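Local coordinates for transmembrane protein (Bartonella henselae, PDB 3PAM) that probably binds oligopeptides as the extracellular solute-binding component of an ABC-type transport system, at residues Arg197-Ser200 against Ala201-Asn204. Numbering follows the deposited sequence.
Sequences RWSS and ASRN
S199 and S202 bind each other through both backbone and side chain where the chain leaves helix 193-198 and turns again. The amide N of S202 reaches OG of S199 at 3.3 Å, with an N-H...O angle of 151°, and also makes a weak bond to S199 O. With chi1 at 81°, OG of S199 lies between its own N and carbonyl carbon, where it can accept from S202 while giving its proton to I195 O in the last turn of the helix. Serine suits this place because one short hydroxyl serves both partners. OG of S202 lies 3.0 Å from S199 O, but N196 O is a second candidate for its single proton. N210 ND2 also donates to S199 O.

One residue further on, R203 N donates to S200 O at 3.0 Å. The donor stands 69° out of the carbonyl plane and so does not lie on a lone pair. CB of R203 rests 3.1 Å from S200 O, and CG, anti to the backbone N, starts an extended chain that carries the guanidinium to G213 O. The long reach of arginine suits it to tie the turn, through NH1, to that later part of the loop. S200 OG turns instead to D220 of helix 217-228.

Packing within the bend is slight: CB of S202 lies 3.5 Å from S199 OG, and CB of A201, a small methyl fitting an exposed corner, sits 4.1 Å from S199 OG. W198 meanwhile packs on I219 and I223. Two overlapping turns thus follow the helix end, the first, S199 to S202, helical (type III-like) and the second, S200 to R203, type I: an ST motif led by S199, its main-chain bond weak, runs into a type I turn and starts the loop toward helix 217-228.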
loop_
_atom_site.group_PDB
_atom_site.type_symbol
_atom_site.label_atom_id
_atom_site.label_comp_id
_atom_site.label_asym_id
_atom_site.label_seq_id
_atom_site.Cartn_x
_atom_site.Cartn_y
_atom_site.Cartn_z
ATOM N N ARG A 197 8.512 10.700 -4.462
ATOM C CA ARG A 197 7.510 9.776 -3.903
ATOM C C ARG A 197 8.107 8.552 -3.219
ATOM O O ARG A 197 7.633 8.139 -2.157
ATOM C CB ARG A 197 6.565 9.296 -4.999
ATOM C CG ARG A 197 5.874 10.391 -5.750
ATOM C CD ARG A 197 5.070 9.806 -6.905
ATOM N NE ARG A 197 4.050 10.746 -7.370
ATOM C CZ ARG A 197 3.170 10.480 -8.332
ATOM N NH1 ARG A 197 3.160 9.299 -8.958
ATOM N NH2 ARG A 197 2.292 11.411 -8.671
ATOM N N TRP A 198 9.125 7.955 -3.828
ATOM C CA TRP A 198 9.549 6.613 -3.423
ATOM C C TRP A 198 11.006 6.451 -3.028
ATOM O O TRP A 198 11.363 5.406 -2.492
ATOM C CB TRP A 198 9.283 5.620 -4.545
ATOM C CG TRP A 198 7.865 5.541 -4.919
ATOM C CD1 TRP A 198 7.311 5.973 -6.067
ATOM C CD2 TRP A 198 6.806 5.028 -4.125
ATOM N NE1 TRP A 198 5.967 5.754 -6.059
ATOM C CE2 TRP A 198 5.623 5.167 -4.876
ATOM C CE3 TRP A 198 6.741 4.445 -2.851
ATOM C CZ2 TRP A 198 4.372 4.748 -4.400
ATOM C CZ3 TRP A 198 5.522 4.025 -2.386
ATOM C CH2 TRP A 198 4.344 4.180 -3.161
ATOM N N SER A 199 11.849 7.441 -3.308
ATOM C CA SER A 199 13.278 7.231 -3.133
ATOM C C SER A 199 13.591 7.233 -1.645
ATOM O O SER A 199 12.880 7.861 -0.847
ATOM C CB SER A 199 14.086 8.316 -3.840
ATOM O OG SER A 199 14.114 9.466 -3.020
ATOM N N SER A 200 14.661 6.541 -1.288
ATOM C CA SER A 200 15.048 6.364 0.108
ATOM C C SER A 200 15.479 7.679 0.741
ATOM O O SER A 200 15.206 7.929 1.926
ATOM C CB SER A 200 16.208 5.378 0.192
ATOM O OG SER A 200 17.236 5.825 -0.662
ATOM N N ALA A 201 16.161 8.502 -0.053
ATOM C CA ALA A 201 16.540 9.839 0.379
ATOM C C ALA A 201 15.326 10.675 0.813
ATOM O O ALA A 201 15.384 11.410 1.820
ATOM C CB ALA A 201 17.351 10.554 -0.705
ATOM N N SER A 202 14.229 10.543 0.074
ATOM C CA SER A 202 13.029 11.312 0.368
ATOM C C SER A 202 12.277 10.750 1.559
ATOM O O SER A 202 11.304 11.341 2.031
ATOM C CB SER A 202 12.118 11.384 -0.841
ATOM O OG SER A 202 11.202 10.295 -0.866
ATOM N N ARG A 203 12.711 9.617 2.077
ATOM C CA ARG A 203 12.074 9.101 3.294
ATOM C C ARG A 203 12.282 10.051 4.479
ATOM O O ARG A 203 11.363 10.269 5.267
ATOM C CB ARG A 203 12.563 7.697 3.608
ATOM C CG ARG A 203 12.159 7.173 4.972
ATOM C CD ARG A 203 12.950 5.923 5.271
ATOM N NE ARG A 203 12.865 5.566 6.672
ATOM C CZ ARG A 203 12.190 4.520 7.148
ATOM N NH1 ARG A 203 11.510 3.693 6.338
ATOM N NH2 ARG A 203 12.201 4.296 8.449
ATOM N N ASN A 204 13.463 10.654 4.572
ATOM C CA ASN A 204 13.809 11.465 5.733
ATOM C C ASN A 204 13.860 12.978 5.507
ATOM O O ASN A 204 14.532 13.707 6.252
ATOM C CB ASN A 204 15.110 10.957 6.338
ATOM C CG ASN A 204 14.985 9.539 6.834
ATOM O OD1 ASN A 204 14.166 9.261 7.706
ATOM N ND2 ASN A 204 15.786 8.631 6.281
#